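Local coordinates for protein FAD-binding oxidoreductase (Gulosibacter chungangensis, PDB 7PBG) that oxidises 4-ethylphenol and related 4-alkylphenols, dehydrogenating the side chain to give products such as 4-vinylphenol, with a covalently attached FAD as cofactor, at residues A[62-67]-A[183-188]; A[190-195]-A[218-223]. All coordinates share one frame; numbering follows the deposited sequence.

Contact 1 of 2, residues A[62-67]-A[183-188]; sequences GSTEDV and EVVLAD
Thr-64 and Val-67, on the face of helix 64-77 that turns to strand 179-186, meet Glu-183 and Val-185, two residues of the strand whose side chains point to the helix. Thr-64 divides its side chain between them. Its hydroxyl sits beside the backbone N (chi1 -58°), anti to the carbonyl carbon, and reaches the carboxylate of Glu-183, while the methyl, anti to the backbone N, runs alongside Val-185. OG1 donates to Glu-183 OE1 over 2.9 Å and meets that oxygen almost end-on, nearly in line with the C-O bond. The glutamate arrives fully extended to its carboxylate, with CG anti to the backbone N. Its OE1 also pairs with Thr-229 OG1 on strand 226-237, and OE2 forms a salt bridge with Arg-193, so both oxygens of this buried carboxylate are engaged.

Beside the polar pair, Thr-64 CG2 and Val-185 CG2 pass in opposite senses at 3.7 Å. One turn on, Val-67 sets CG1 against the same valine, 3.8 Å from Val-185 CG2 and the same from Val-185 CB. Just before the helix, Ser-63 is the N-cap: its OG accepts from Asp-66 N at 3.1 Å. Asp-66 OD2 in turn takes the amide of Gly-62 on its anti side, somewhat out of the carboxylate plane, tying the approach to the helix's first turn.

A valine here has no hydroxyl to give, and Glu-183 OE1, left with Thr-229, would probably be less firmly fixed in its rotation. The chemistry is thus a carboxylate held by hydroxyls and a guanidinium next to a small aliphatic patch; the arginine would be expected to keep Glu-183 ionised, and the hydroxyl-carboxylate bond and the valine contacts join helix to sheet within the FAD-binding domain.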
loop_
_atom_site.group_PDB
_atom_site.type_symbol
_atom_site.label_atom_id
_atom_site.label_comp_id
_atom_site.label_asym_id
_atom_site.label_seq_id
_atom_site.Cartn_x
_atom_site.Cartn_y
_atom_site.Cartn_z
ATOM N N GLY A 62 -23.262 -18.550 -6.040
ATOM C CA GLY A 62 -23.449 -18.117 -7.434
ATOM C C GLY A 62 -23.315 -16.619 -7.609
ATOM O O GLY A 62 -23.297 -16.181 -8.778
ATOM N N SER A 63 -23.207 -15.855 -6.514
ATOM C CA SER A 63 -23.365 -14.377 -6.508
ATOM C C SER A 63 -22.999 -13.817 -5.138
ATOM O O SER A 63 -23.042 -14.562 -4.145
ATOM C CB SER A 63 -24.740 -13.953 -6.861
ATOM O OG SER A 63 -25.619 -14.269 -5.795
ATOM N N THR A 64 -22.716 -12.529 -5.074
ATOM C CA THR A 64 -22.542 -11.802 -3.797
ATOM C C THR A 64 -23.785 -12.063 -2.905
ATOM O O THR A 64 -23.619 -12.314 -1.688
ATOM C CB THR A 64 -22.359 -10.312 -4.063
ATOM O OG1 THR A 64 -21.219 -10.193 -4.931
ATOM C CG2 THR A 64 -22.125 -9.549 -2.764
ATOM N N GLU A 65 -24.993 -12.009 -3.479
ATOM C CA GLU A 65 -26.214 -12.205 -2.654
ATOM C C GLU A 65 -26.169 -13.585 -1.983
ATOM O O GLU A 65 -26.575 -13.705 -0.795
ATOM C CB GLU A 65 -27.472 -12.044 -3.505
ATOM C CG GLU A 65 -28.739 -12.093 -2.669
ATOM C CD GLU A 65 -30.009 -11.728 -3.427
ATOM O OE1 GLU A 65 -29.915 -11.390 -4.628
ATOM O OE2 GLU A 65 -31.087 -11.762 -2.808
ATOM N N ASP A 66 -25.789 -14.616 -2.727
ATOM C CA ASP A 66 -25.684 -15.997 -2.172
ATOM C C ASP A 66 -24.710 -15.939 -0.987
ATOM O O ASP A 66 -24.997 -16.464 0.077
ATOM C CB ASP A 66 -25.187 -17.020 -3.179
ATOM C CG ASP A 66 -26.237 -17.491 -4.176
ATOM O OD1 ASP A 66 -27.389 -17.010 -4.114
ATOM O OD2 ASP A 66 -25.894 -18.358 -4.987
ATOM N N VAL A 67 -23.537 -15.368 -1.189
ATOM C CA VAL A 67 -22.559 -15.211 -0.065
ATOM C C VAL A 67 -23.230 -14.531 1.136
ATOM O O VAL A 67 -23.065 -15.008 2.299
ATOM C CB VAL A 67 -21.274 -14.492 -0.518
ATOM C CG1 VAL A 67 -20.336 -14.300 0.664
ATOM C CG2 VAL A 67 -20.578 -15.276 -1.585
ATOM N N GLU A 183 -15.023 -5.553 -3.419
ATOM C CA GLU A 183 -16.343 -5.771 -2.808
ATOM C C GLU A 183 -16.169 -6.896 -1.797
ATOM O O GLU A 183 -15.584 -7.952 -2.156
ATOM C CB GLU A 183 -17.386 -6.108 -3.877
ATOM C CG GLU A 183 -18.790 -6.273 -3.304
ATOM C CD GLU A 183 -19.833 -6.514 -4.389
ATOM O OE1 GLU A 183 -19.937 -7.646 -4.842
ATOM O OE2 GLU A 183 -20.492 -5.555 -4.822
ATOM N N VAL A 184 -16.686 -6.686 -0.594
ATOM C CA VAL A 184 -16.468 -7.600 0.535
ATOM C C VAL A 184 -17.808 -7.816 1.214
ATOM O O VAL A 184 -18.432 -6.859 1.611
ATOM C CB VAL A 184 -15.367 -7.082 1.504
ATOM C CG1 VAL A 184 -15.108 -8.052 2.619
ATOM C CG2 VAL A 184 -14.062 -6.805 0.780
ATOM N N VAL A 185 -18.161 -9.069 1.432
ATOM C CA VAL A 185 -19.292 -9.406 2.343
ATOM C C VAL A 185 -18.668 -9.542 3.717
ATOM O O VAL A 185 -17.817 -10.404 3.935
ATOM C CB VAL A 185 -20.030 -10.666 1.884
ATOM C CG1 VAL A 185 -21.091 -11.035 2.908
ATOM C CG2 VAL A 185 -20.594 -10.479 0.503
ATOM N N LEU A 186 -19.097 -8.688 4.621
ATOM C CA LEU A 186 -18.607 -8.677 6.003
ATOM C C LEU A 186 -19.299 -9.812 6.767
ATOM O O LEU A 186 -20.200 -10.444 6.240
ATOM C CB LEU A 186 -18.852 -7.318 6.658
ATOM C CG LEU A 186 -18.122 -6.151 5.997
ATOM C CD1 LEU A 186 -18.623 -4.809 6.559
ATOM C CD2 LEU A 186 -16.631 -6.282 6.182
ATOM N N ALA A 187 -18.852 -10.044 7.978
ATOM C CA ALA A 187 -19.197 -11.231 8.803
ATOM C C ALA A 187 -20.652 -11.190 9.271
ATOM O O ALA A 187 -21.125 -12.267 9.627
ATOM C CB ALA A 187 -18.246 -11.349 9.973
ATOM N N ASP A 188 -21.363 -10.065 9.124
ATOM C CA ASP A 188 -22.822 -9.935 9.383
ATOM C C ASP A 188 -23.631 -10.011 8.092
ATOM O O ASP A 188 -24.853 -9.822 8.143
ATOM C CB ASP A 188 -23.125 -8.641 10.139
ATOM C CG ASP A 188 -22.925 -7.362 9.339
ATOM O OD1 ASP A 188 -22.157 -7.378 8.337
ATOM O OD2 ASP A 188 -23.530 -6.355 9.744
#

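Contact 2 of 2, residues A[190-195]-A[218-223]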
loop_
_atom_site.group_PDB
_atom_site.type_symbol
_atom_site.label_atom_id
_atom_site.label_comp_id
_atom_site.label_asym_id
_atom_site.label_seq_id
_atom_site.Cartn_x
_atom_site.Cartn_y
_atom_site.Cartn_z
ATOM N N GLU A 190 -23.341 -7.832 5.507
ATOM C CA GLU A 190 -23.394 -6.497 4.840
ATOM C C GLU A 190 -22.321 -6.435 3.741
ATOM O O GLU A 190 -21.151 -6.881 3.954
ATOM C CB GLU A 190 -23.145 -5.350 5.831
ATOM C CG GLU A 190 -24.323 -5.058 6.746
ATOM C CD GLU A 190 -25.674 -4.978 6.047
ATOM O OE1 GLU A 190 -25.896 -4.031 5.250
ATOM O OE2 GLU A 190 -26.491 -5.879 6.266
ATOM N N VAL A 191 -22.662 -5.787 2.646
ATOM C CA VAL A 191 -21.697 -5.623 1.528
ATOM C C VAL A 191 -20.978 -4.292 1.742
ATOM O O VAL A 191 -21.654 -3.226 1.888
ATOM C CB VAL A 191 -22.326 -5.691 0.133
ATOM C CG1 VAL A 191 -21.274 -5.487 -0.935
ATOM C CG2 VAL A 191 -23.025 -7.015 -0.121
ATOM N N LEU A 192 -19.651 -4.355 1.659
ATOM C CA LEU A 192 -18.755 -3.182 1.747
ATOM C C LEU A 192 -18.044 -3.057 0.401
ATOM O O LEU A 192 -17.549 -4.070 -0.122
ATOM C CB LEU A 192 -17.744 -3.438 2.855
ATOM C CG LEU A 192 -16.494 -2.549 2.832
ATOM C CD1 LEU A 192 -16.886 -1.163 3.304
ATOM C CD2 LEU A 192 -15.396 -3.107 3.754
ATOM N N ARG A 193 -17.964 -1.853 -0.135
ATOM C CA ARG A 193 -17.096 -1.531 -1.282
ATOM C C ARG A 193 -16.013 -0.588 -0.773
ATOM O O ARG A 193 -16.343 0.521 -0.243
ATOM C CB ARG A 193 -17.936 -0.990 -2.427
ATOM C CG ARG A 193 -18.819 -2.043 -3.085
ATOM C CD ARG A 193 -19.548 -1.509 -4.251
ATOM N NE ARG A 193 -20.127 -2.599 -5.038
ATOM C CZ ARG A 193 -20.618 -2.482 -6.263
ATOM N NH1 ARG A 193 -20.642 -1.306 -6.884
ATOM N NH2 ARG A 193 -21.041 -3.575 -6.884
ATOM N N THR A 194 -14.754 -1.002 -0.937
ATOM C CA THR A 194 -13.603 -0.289 -0.335
ATOM C C THR A 194 -13.324 0.947 -1.188
ATOM O O THR A 194 -13.691 0.982 -2.401
ATOM C CB THR A 194 -12.364 -1.162 -0.197
ATOM O OG1 THR A 194 -11.972 -1.560 -1.515
ATOM C CG2 THR A 194 -12.641 -2.339 0.700
ATOM N N GLY A 195 -12.752 1.929 -0.570
ATOM C CA GLY A 195 -12.193 3.095 -1.280
ATOM C C GLY A 195 -13.268 3.872 -2.001
ATOM O O GLY A 195 -14.354 4.148 -1.429
ATOM N N GLY A 218 -5.970 -3.517 3.272
ATOM C CA GLY A 218 -4.937 -4.317 3.936
ATOM C C GLY A 218 -5.503 -5.120 5.090
ATOM O O GLY A 218 -4.885 -6.163 5.450
ATOM N N LEU A 219 -6.657 -4.722 5.665
ATOM C CA LEU A 219 -7.286 -5.532 6.737
ATOM C C LEU A 219 -7.714 -6.892 6.201
ATOM O O LEU A 219 -7.840 -7.814 6.997
ATOM C CB LEU A 219 -8.533 -4.851 7.272
ATOM C CG LEU A 219 -8.329 -3.646 8.155
ATOM C CD1 LEU A 219 -9.660 -3.329 8.815
ATOM C CD2 LEU A 219 -7.263 -3.922 9.175
ATOM N N PHE A 220 -7.994 -7.007 4.912
ATOM C CA PHE A 220 -8.526 -8.269 4.342
ATOM C C PHE A 220 -7.383 -9.171 3.866
ATOM O O PHE A 220 -7.669 -10.196 3.187
ATOM C CB PHE A 220 -9.533 -7.952 3.240
ATOM C CG PHE A 220 -10.701 -7.181 3.777
ATOM C CD1 PHE A 220 -11.586 -7.755 4.675
ATOM C CD2 PHE A 220 -10.804 -5.823 3.514
ATOM C CE1 PHE A 220 -12.608 -7.001 5.224
ATOM C CE2 PHE A 220 -11.868 -5.092 4.010
ATOM C CZ PHE A 220 -12.750 -5.668 4.897
ATOM N N GLU A 221 -6.122 -8.848 4.149
ATOM C CA GLU A 221 -5.017 -9.741 3.751
ATOM C C GLU A 221 -4.654 -10.687 4.899
ATOM O O GLU A 221 -4.443 -10.233 6.057
ATOM C CB GLU A 221 -3.876 -8.953 3.106
ATOM C CG GLU A 221 -2.923 -8.340 4.051
ATOM C CD GLU A 221 -1.677 -7.876 3.308
ATOM O OE1 GLU A 221 -1.796 -7.556 2.106
ATOM O OE2 GLU A 221 -0.613 -7.944 3.905
ATOM N N GLN A 222 -4.616 -11.966 4.596
ATOM C CA GLN A 222 -4.259 -13.033 5.568
ATOM C C GLN A 222 -5.091 -12.883 6.838
ATOM O O GLN A 222 -4.561 -12.961 7.963
ATOM C CB GLN A 222 -2.779 -12.972 5.912
ATOM C CG GLN A 222 -1.865 -13.336 4.752
ATOM C CD GLN A 222 -0.425 -13.466 5.198
ATOM O OE1 GLN A 222 -0.125 -13.309 6.386
ATOM N NE2 GLN A 222 0.502 -13.607 4.254
ATOM N N SER A 223 -6.370 -12.689 6.676
ATOM C CA SER A 223 -7.231 -12.412 7.846
ATOM C C SER A 223 -8.558 -13.107 7.640
ATOM O O SER A 223 -8.770 -13.784 6.610
ATOM C CB SER A 223 -7.395 -10.901 8.011
ATOM O OG SER A 223 -8.121 -10.421 6.882
#
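Phe-220 reaches from the loop ahead of strand 226-237 to the side chains of Leu-192 and Thr-194, and it has the most surface buried by this small, wholly apolar contact. Its CZ and CE2 do the touching. Leu-192 CD2 comes closest, 3.9 Å from Phe-220 CZ and 4.1 Å from Phe-220 CE2, approaching the ring at a slant. The leucine gets there with CG anti to its backbone N (chi1 163°), which carries the branch out from the strand toward the aromatic group. Thr-194, two residues along, adds a lighter touch: its CG2 stands 4.4 Å from Phe-220 CE2, again oblique to the ring. The methyl meets the aromatic group while the hydroxyl serves polar partners, since OG1 bonds to Glu-217 and to the amide of Met-182.

The backbones stay well apart, the nearest CA atoms, those of Thr-194 and Gly-218, being 10.5 Å from one another, so side chains alone span the distance. On the loop side, Phe-220 ends a 3-10 segment; just after it, Ser-223 OG donates back to Leu-219 O over 2.6 Å, in the carbonyl plane and on a lone pair.

Strand 179-186 pairs with strand 191-193 and sends Met-182 and Val-184 to the same ring, so Phe-220 packs on two neighbouring strands of the antiparallel sheet. Its side chain also lies about 7 Å from the bound FAD. Around strand 191-193, Val-191 touches helix 64-77, and Asn-493 and Gln-497 of the second subunit bond to backbone carbonyls of Val-191, Arg-193 and Gly-195.

Both contacts are buried, with centres about 12 Å apart, and each takes one strand of the antiparallel pair 179-186 and 191-193. Contact 1 packs helix 64-77 on the first of these, whereas contact 2 packs the loop 218-223 on the second. They are joined directly: Val-184 O probably accepts from Leu-192 N at 2.8 Å, and Val-184 CG1 lies 3.8 Å from Phe-220 CE1. Their chemistry differs. Contact 1 mixes a buried, probably ionised, carboxylate with aliphatic packing, while contact 2 has no hydrogen bond between its segments. Contact 2 is nearer the chain's centre yet lies more against the second subunit, which reaches many of its residues.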